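Local coordinates for putative phosphohydrolase (Shewanella amazonensis, PDB 3M1T), which is of unconfirmed function but, as an HDOD-domain protein related to HD-type phosphodiesterases, probably acts in signal transduction or as a phosphohydrolase, at residues A154-A159 against A164-M169; A104-N109 against G141-V146; I199-Q202 against K206-E209. One frame throughout, in Å; residues are numbered along the deposited sequence.

Contact 1: A154-A159 against A164-M169; sequences ATISAA and ADRNLM
R166 runs out extended from its backbone N (chi1 -176°) and then bends at chi3 (-59°), swinging its guanidinium back to S157, while M169, folded at both chi2 and chi3, tucks its methyl end against A159. The arginine meets S157 edge-on: OG lies in the guanidinium plane and takes a fairly straight bond from NH1, 3.0 Å from R166 NH1 to S157 OG with an N-H...O angle of 159°. NH2 adds a weak second bond to the same oxygen, which also has a weak hydrogen bond to the carbonyl of A153 one turn earlier. S157 OG is thus shared between its own helix and the next one, and the in-plane grip limits how far the guanidinium can rotate.

Next to this polar pair the contact is apolar. I156, the buried residue here, slides past M169 in the opposite direction, its CG2 resting 3.8 Å from M169 CB, and CG2 also approaches the guanidinium obliquely. The selenomethionine M169 ends in a tight touch, CE to A159 CB at 3.5 Å. A159 CB also sits against A164 CB, at 3.9 Å. Beyond the segment, I156 continues onto E170 and L173 of helix 166-174.

The turn itself is held by the backbone bond from A164 N to A159 O, 3.0 Å, with the donor standing above the carbonyl plane. The next residue, D165, is the N-cap of helix 166-174: its OD1 accepts from L168 N at 2.9 Å, from the anti side and tilted out of the carboxylate plane.

Together these features make a short-linked helical hairpin at the surface of the HDOD domain: helix 150-161 turns into helix 166-174 with an aspartate N-cap, a small apolar core and an arginine-serine hydrogen bond.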
loop_
_atom_site.group_PDB
_atom_site.type_symbol
_atom_site.label_atom_id
_atom_site.label_comp_id
_atom_site.label_asym_id
_atom_site.label_seq_id
_atom_site.Cartn_x
_atom_site.Cartn_y
_atom_site.Cartn_z
ATOM N N ALA A 154 12.717 -17.631 5.403
ATOM C CA ALA A 154 13.946 -17.934 4.722
ATOM C C ALA A 154 13.853 -19.213 3.853
ATOM O O ALA A 154 14.344 -19.295 2.714
ATOM C CB ALA A 154 15.108 -18.099 5.757
ATOM N N THR A 155 13.208 -20.223 4.432
ATOM C CA THR A 155 12.972 -21.482 3.712
ATOM C C THR A 155 12.152 -21.223 2.462
ATOM O O THR A 155 12.446 -21.787 1.375
ATOM C CB THR A 155 12.297 -22.479 4.650
ATOM O OG1 THR A 155 13.229 -22.761 5.711
ATOM C CG2 THR A 155 11.938 -23.784 3.890
ATOM N N ILE A 156 11.172 -20.333 2.581
ATOM C CA ILE A 156 10.332 -19.998 1.414
ATOM C C ILE A 156 11.153 -19.293 0.357
ATOM O O ILE A 156 11.092 -19.602 -0.822
ATOM C CB ILE A 156 9.099 -19.170 1.817
ATOM C CG1 ILE A 156 8.130 -20.034 2.651
ATOM C CG2 ILE A 156 8.406 -18.593 0.579
ATOM C CD1 ILE A 156 6.974 -19.350 3.245
ATOM N N SER A 157 11.963 -18.315 0.779
ATOM C CA SER A 157 12.797 -17.586 -0.198
ATOM C C SER A 157 13.761 -18.476 -0.924
ATOM O O SER A 157 13.974 -18.331 -2.128
ATOM C CB SER A 157 13.525 -16.425 0.465
ATOM O OG SER A 157 12.568 -15.446 0.837
ATOM N N ALA A 158 14.308 -19.464 -0.227
ATOM C CA ALA A 158 15.201 -20.407 -0.899
ATOM C C ALA A 158 14.451 -21.225 -1.965
ATOM O O ALA A 158 14.973 -21.435 -3.079
ATOM C CB ALA A 158 15.891 -21.334 0.137
ATOM N N ALA A 159 13.230 -21.652 -1.633
ATOM C CA ALA A 159 12.384 -22.423 -2.585
ATOM C C ALA A 159 12.010 -21.542 -3.800
ATOM O O ALA A 159 12.035 -21.982 -4.940
ATOM C CB ALA A 159 11.103 -22.990 -1.896
ATOM N N ALA A 164 9.813 -21.910 -7.017
ATOM C CA ALA A 164 8.524 -22.130 -6.403
ATOM C C ALA A 164 7.771 -20.794 -6.330
ATOM O O ALA A 164 8.391 -19.739 -6.348
ATOM C CB ALA A 164 8.654 -22.690 -4.956
ATOM N N ASP A 165 6.448 -20.877 -6.248
ATOM C CA ASP A 165 5.602 -19.694 -6.075
ATOM C C ASP A 165 5.574 -19.305 -4.631
ATOM O O ASP A 165 5.191 -20.099 -3.773
ATOM C CB ASP A 165 4.204 -20.060 -6.536
ATOM C CG ASP A 165 3.189 -18.888 -6.383
ATOM O OD1 ASP A 165 2.866 -18.493 -5.282
ATOM O OD2 ASP A 165 2.789 -18.354 -7.422
ATOM N N ARG A 166 5.964 -18.073 -4.319
ATOM C CA ARG A 166 6.022 -17.605 -2.932
ATOM C C ARG A 166 4.692 -17.748 -2.177
ATOM O O ARG A 166 4.646 -18.224 -1.037
ATOM C CB ARG A 166 6.546 -16.155 -2.858
ATOM C CG ARG A 166 6.727 -15.658 -1.476
ATOM C CD ARG A 166 7.442 -14.296 -1.463
ATOM N NE ARG A 166 8.750 -14.274 -2.064
ATOM C CZ ARG A 166 9.856 -14.620 -1.419
ATOM N NH1 ARG A 166 9.763 -15.091 -0.175
ATOM N NH2 ARG A 166 11.012 -14.547 -2.015
ATOM N N ASN A 167 3.601 -17.303 -2.803
ATOM C CA ASN A 167 2.278 -17.322 -2.137
ATOM C C ASN A 167 1.801 -18.728 -1.854
ATOM O O ASN A 167 1.336 -19.006 -0.764
ATOM C CB ASN A 167 1.236 -16.558 -2.978
ATOM C CG ASN A 167 1.700 -15.148 -3.334
ATOM O OD1 ASN A 167 2.228 -14.445 -2.497
ATOM N ND2 ASN A 167 1.551 -14.765 -4.598
ATOM N N LEU A 168 2.038 -19.642 -2.798
ATOM C CA LEU A 168 1.700 -21.033 -2.577
ATOM C C LEU A 168 2.564 -21.657 -1.493
ATOM O O LEU A 168 2.068 -22.423 -0.668
ATOM C CB LEU A 168 1.778 -21.828 -3.858
ATOM C CG LEU A 168 0.811 -21.416 -4.987
ATOM C CD1 LEU A 168 0.855 -22.277 -6.249
ATOM C CD2 LEU A 168 -0.604 -21.435 -4.407
HETATM N N MSE A 169 3.875 -21.343 -1.498
HETATM C CA MSE A 169 4.729 -21.784 -0.404
HETATM C C MSE A 169 4.292 -21.324 0.972
HETATM O O MSE A 169 4.313 -22.081 1.918
HETATM C CB MSE A 169 6.160 -21.336 -0.670
HETATM C CG MSE A 169 6.849 -22.107 -1.735
HETATM SE SE MSE A 169 7.313 -23.950 -1.278
HETATM C CE MSE A 169 8.467 -23.555 0.260
#

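Contact 2: A104-N109 against G141-V146; sequences ADFWGN and GELLIV
The ring of F106 receives L143 CD1 over one face, while W107 CD2 and, in one of the two conformers of E142, its OE1 lie near the ring plane at the edge. The leucine methyl stands 3.6 Å from the ring centroid and 21° off the normal, a CH-pi contact displaced toward the rim; its closest ring atom is F106 CZ, 3.4 Å from L143 CD1. The second methyl lies beside the CE1-CD1 rim, with L143 CD2 3.9 Å from F106 CE1. CD1 thus covers the face, while CG and CD2 flank the CE1 side. The E142 conformer is a loose approach, OE1 lying 4.3 Å from F106 CE1.

F106 turns its own edge to the face of the W107 indole, with F106 CD2 3.7 Å above the W107 ring plane, over its centre, an edge-to-face meeting of neighbours on one helix.

The two key side chains come from opposite directions. F106 has CG anti to its backbone N (chi1 175°), which extends the ring across a backbone separation of 9.6 Å between F106 CA and L143 CA. No hydrogen bond joins the segments. V95 and F101 also touch L143, and W107 packs on V91 and V92 of helix 79-94.

This is buried interhelical packing of the all-helical HDOD fold, an aromatic from helix 103-124 meeting a leucine from helix 140-148.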
loop_
_atom_site.group_PDB
_atom_site.type_symbol
_atom_site.label_atom_id
_atom_site.label_comp_id
_atom_site.label_asym_id
_atom_site.label_seq_id
_atom_site.Cartn_x
_atom_site.Cartn_y
_atom_site.Cartn_z
ATOM N N ALA A 104 13.875 2.235 2.915
ATOM C CA ALA A 104 13.724 3.212 1.826
ATOM C C ALA A 104 13.324 2.543 0.512
ATOM O O ALA A 104 12.488 3.073 -0.217
ATOM C CB ALA A 104 15.027 4.047 1.614
ATOM N N ASP A 105 13.925 1.399 0.193
ATOM C CA ASP A 105 13.597 0.677 -1.040
ATOM C C ASP A 105 12.187 0.051 -0.940
ATOM O O ASP A 105 11.411 0.108 -1.900
ATOM C CB ASP A 105 14.621 -0.434 -1.352
ATOM C CG ASP A 105 15.996 0.100 -1.799
ATOM O OD1 ASP A 105 16.181 1.314 -2.006
ATOM O OD2 ASP A 105 16.904 -0.735 -1.944
ATOM N N PHE A 106 11.895 -0.563 0.203
ATOM C CA PHE A 106 10.576 -1.196 0.449
ATOM C C PHE A 106 9.504 -0.160 0.275
ATOM O O PHE A 106 8.543 -0.346 -0.480
ATOM C CB PHE A 106 10.466 -1.794 1.852
ATOM C CG PHE A 106 9.085 -2.328 2.161
ATOM C CD1 PHE A 106 8.695 -3.606 1.770
ATOM C CD2 PHE A 106 8.165 -1.512 2.782
ATOM C CE1 PHE A 106 7.405 -4.065 2.047
ATOM C CE2 PHE A 106 6.867 -1.942 3.017
ATOM C CZ PHE A 106 6.496 -3.222 2.657
ATOM N N TRP A 107 9.633 0.936 1.020
ATOM C CA TRP A 107 8.598 1.972 0.938
ATOM C C TRP A 107 8.593 2.682 -0.399
ATOM O O TRP A 107 7.546 3.057 -0.887
ATOM C CB TRP A 107 8.728 2.963 2.108
ATOM C CG TRP A 107 8.307 2.338 3.389
ATOM C CD1 TRP A 107 9.106 2.101 4.461
ATOM C CD2 TRP A 107 6.995 1.864 3.759
ATOM N NE1 TRP A 107 8.399 1.506 5.480
ATOM C CE2 TRP A 107 7.104 1.315 5.060
ATOM C CE3 TRP A 107 5.763 1.803 3.112
ATOM C CZ2 TRP A 107 6.041 0.776 5.718
ATOM C CZ3 TRP A 107 4.717 1.243 3.755
ATOM C CH2 TRP A 107 4.839 0.727 5.043
ATOM N N GLY A 108 9.753 2.857 -1.010
ATOM C CA GLY A 108 9.781 3.420 -2.355
ATOM C C GLY A 108 8.915 2.613 -3.320
ATOM O O GLY A 108 8.150 3.181 -4.120
ATOM N N ASN A 109 9.092 1.306 -3.296
ATOM C CA ASN A 109 8.296 0.459 -4.189
ATOM C C ASN A 109 6.812 0.557 -3.873
ATOM O O ASN A 109 5.939 0.668 -4.753
ATOM C CB ASN A 109 8.732 -0.983 -4.113
ATOM C CG ASN A 109 7.774 -1.883 -4.848
ATOM O OD1 ASN A 109 7.799 -1.929 -6.113
ATOM N ND2 ASN A 109 6.853 -2.540 -4.107
ATOM N N GLY A 141 2.190 -7.395 4.713
ATOM C CA GLY A 141 2.162 -8.806 5.081
ATOM C C GLY A 141 3.492 -9.495 4.797
ATOM O O GLY A 141 3.849 -10.393 5.547
ATOM N N GLU A 142 4.190 -9.087 3.747
ATOM C CA GLU A 142 5.546 -9.598 3.451
ATOM C C GLU A 142 6.432 -9.434 4.705
ATOM O O GLU A 142 7.082 -10.373 5.214
ATOM C CB GLU A 142 6.116 -8.792 2.266
ATOM C CG GLU A 142 7.315 -9.393 1.555
ATOM C CD GLU A 142 7.655 -8.688 0.239
ATOM O OE1 GLU A 142 6.989 -7.698 -0.157
ATOM O OE2 GLU A 142 8.616 -9.138 -0.415
ATOM N N LEU A 143 6.431 -8.217 5.222
ATOM C CA LEU A 143 7.213 -7.871 6.421
ATOM C C LEU A 143 6.781 -8.651 7.658
ATOM O O LEU A 143 7.606 -9.113 8.448
ATOM C CB LEU A 143 7.159 -6.354 6.661
ATOM C CG LEU A 143 7.623 -5.524 5.467
ATOM C CD1 LEU A 143 7.502 -4.065 5.795
ATOM C CD2 LEU A 143 9.097 -5.885 4.995
ATOM N N LEU A 144 5.469 -8.822 7.832
ATOM C CA LEU A 144 4.970 -9.497 9.002
ATOM C C LEU A 144 5.472 -10.962 8.990
ATOM O O LEU A 144 5.753 -11.486 10.065
ATOM C CB LEU A 144 3.424 -9.500 8.988
ATOM C CG LEU A 144 2.737 -8.182 9.235
ATOM C CD1 LEU A 144 1.220 -8.434 9.211
ATOM C CD2 LEU A 144 3.100 -7.613 10.630
ATOM N N ILE A 145 5.463 -11.607 7.836
ATOM C CA ILE A 145 5.919 -13.012 7.745
ATOM C C ILE A 145 7.399 -13.153 8.096
ATOM O O ILE A 145 7.811 -14.057 8.856
ATOM C CB ILE A 145 5.565 -13.647 6.438
ATOM C CG1 ILE A 145 4.029 -13.810 6.312
ATOM C CG2 ILE A 145 6.300 -15.041 6.266
ATOM C CD1 ILE A 145 3.615 -14.278 5.024
ATOM N N VAL A 146 8.215 -12.260 7.569
ATOM C CA VAL A 146 9.658 -12.284 7.911
ATOM C C VAL A 146 9.875 -12.097 9.395
ATOM O O VAL A 146 10.673 -12.812 10.022
ATOM C CB VAL A 146 10.420 -11.220 7.106
ATOM C CG1 VAL A 146 11.918 -11.081 7.609
ATOM C CG2 VAL A 146 10.365 -11.561 5.630
#

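Contact 3: I199-Q202 against K206-E209; sequences IQFQ and KSAE
F201 lays one face of its ring over the methyl of A208, a CH-pi contact by which the loop between helix 193-200 and helix 213-227 folds back on the helix end in this all-helical fold. A208 CB stands 3.7 Å from the ring centroid, just 11° off the normal, and so sits almost over the middle of the ring. The backbone carbon shares the same face, A208 CA lying 3.7 Å from F201 CE1.

F201 is the first residue to leave helical backbone angles, and its chi1 of -81° sets CG anti to the carbonyl carbon, turning the ring toward the loop. A215 of helix 213-227 also touches F201. In one of its two conformers S207 meets the ring at its edge, OG lying 3.4 Å from F201 CE1 and hydrogen-bonded to the carbonyl of H204.

No hydrogen bond crosses between the segments. One residue after F201, Q202 folds back on the helix end. Its OE1 accepts from K222, and its NE2 bonds the carbonyl of H138. Q202 NE2 also gives a straight bond to I199 O, 2.9 Å with an N-H...O angle of 166°, in the carbonyl plane and on a lone pair.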
loop_
_atom_site.group_PDB
_atom_site.type_symbol
_atom_site.label_atom_id
_atom_site.label_comp_id
_atom_site.label_asym_id
_atom_site.label_seq_id
_atom_site.Cartn_x
_atom_site.Cartn_y
_atom_site.Cartn_z
ATOM N N ILE A 199 -6.478 -5.632 -0.481
ATOM C CA ILE A 199 -5.233 -6.253 -0.069
ATOM C C ILE A 199 -5.314 -7.781 -0.211
ATOM O O ILE A 199 -4.406 -8.421 -0.740
ATOM C CB ILE A 199 -4.842 -5.848 1.389
ATOM C CG1 ILE A 199 -4.711 -4.328 1.459
ATOM C CG2 ILE A 199 -3.551 -6.560 1.805
ATOM C CD1 ILE A 199 -4.767 -3.815 2.927
ATOM N N GLN A 200 -6.391 -8.369 0.309
ATOM C CA GLN A 200 -6.594 -9.802 0.337
ATOM C C GLN A 200 -6.491 -10.447 -1.057
ATOM O O GLN A 200 -5.856 -11.484 -1.199
ATOM C CB GLN A 200 -7.959 -10.103 0.946
ATOM C CG GLN A 200 -8.281 -11.557 0.974
ATOM C CD GLN A 200 -9.718 -11.864 1.326
ATOM O OE1 GLN A 200 -10.591 -10.956 1.481
ATOM N NE2 GLN A 200 -9.999 -13.152 1.451
ATOM N N PHE A 201 -7.085 -9.786 -2.056
ATOM C CA PHE A 201 -7.184 -10.406 -3.382
ATOM C C PHE A 201 -6.165 -9.886 -4.370
ATOM O O PHE A 201 -6.257 -10.195 -5.555
ATOM C CB PHE A 201 -8.601 -10.255 -3.937
ATOM C CG PHE A 201 -9.566 -11.265 -3.390
ATOM C CD1 PHE A 201 -9.643 -12.531 -3.952
ATOM C CD2 PHE A 201 -10.353 -10.948 -2.307
ATOM C CE1 PHE A 201 -10.487 -13.477 -3.424
ATOM C CE2 PHE A 201 -11.209 -11.894 -1.753
ATOM C CZ PHE A 201 -11.275 -13.147 -2.341
ATOM N N GLN A 202 -5.145 -9.147 -3.910
ATOM C CA GLN A 202 -4.185 -8.533 -4.825
ATOM C C GLN A 202 -3.522 -9.509 -5.843
ATOM O O GLN A 202 -3.040 -9.048 -6.870
ATOM C CB GLN A 202 -3.119 -7.799 -4.041
ATOM C CG GLN A 202 -2.206 -8.714 -3.215
ATOM C CD GLN A 202 -1.248 -7.919 -2.385
ATOM O OE1 GLN A 202 -0.137 -7.577 -2.799
ATOM N NE2 GLN A 202 -1.725 -7.511 -1.168
ATOM N N LYS A 206 -9.325 -11.823 -10.116
ATOM C CA LYS A 206 -10.469 -12.366 -10.784
ATOM C C LYS A 206 -11.200 -13.448 -9.968
ATOM O O LYS A 206 -12.301 -13.819 -10.355
ATOM C CB LYS A 206 -10.076 -12.876 -12.203
ATOM C CG LYS A 206 -9.598 -11.747 -13.082
ATOM C CD LYS A 206 -9.376 -12.142 -14.598
ATOM C CE LYS A 206 -8.183 -13.009 -14.726
ATOM N NZ LYS A 206 -7.603 -12.862 -16.113
ATOM N N SER A 207 -10.612 -13.930 -8.872
ATOM C CA SER A 207 -11.280 -14.927 -8.015
ATOM C C SER A 207 -12.175 -14.346 -6.918
ATOM O O SER A 207 -12.796 -15.109 -6.157
ATOM C CB SER A 207 -10.244 -15.798 -7.347
ATOM O OG SER A 207 -9.610 -15.059 -6.322
ATOM N N ALA A 208 -12.198 -13.015 -6.780
ATOM C CA ALA A 208 -13.075 -12.356 -5.826
ATOM C C ALA A 208 -14.517 -12.313 -6.295
ATOM O O ALA A 208 -14.790 -11.997 -7.459
ATOM C CB ALA A 208 -12.593 -10.930 -5.583
ATOM N N GLU A 209 -15.460 -12.623 -5.411
ATOM C CA GLU A 209 -16.876 -12.581 -5.737
ATOM C C GLU A 209 -17.629 -11.846 -4.663
ATOM O O GLU A 209 -17.666 -12.311 -3.506
ATOM C CB GLU A 209 -17.457 -13.997 -5.839
ATOM C CG GLU A 209 -18.901 -14.013 -6.190
ATOM C CD GLU A 209 -19.170 -13.321 -7.537
ATOM O OE1 GLU A 209 -18.429 -13.647 -8.503
ATOM O OE2 GLU A 209 -20.052 -12.461 -7.606
#

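Contact 2 lies deepest, its centre about 10 Å from the centre of the chain; contact 3 is partly buried, its centre about 15 Å from that point, and contact 1 is at the surface, its centre about 22 Å from it. Contacts 1 and 2 lie on the same side of the chain's centre, their centres 16 Å apart, and are linked by helix 140-148 of contact 2 running on to helix 150-161 of contact 1. Contacts 2 and 3 each rest on an aromatic face, the first joining distant parts of the chain, the second a local one; contact 1 alone has hydrogen bonds between its segments. None touches another.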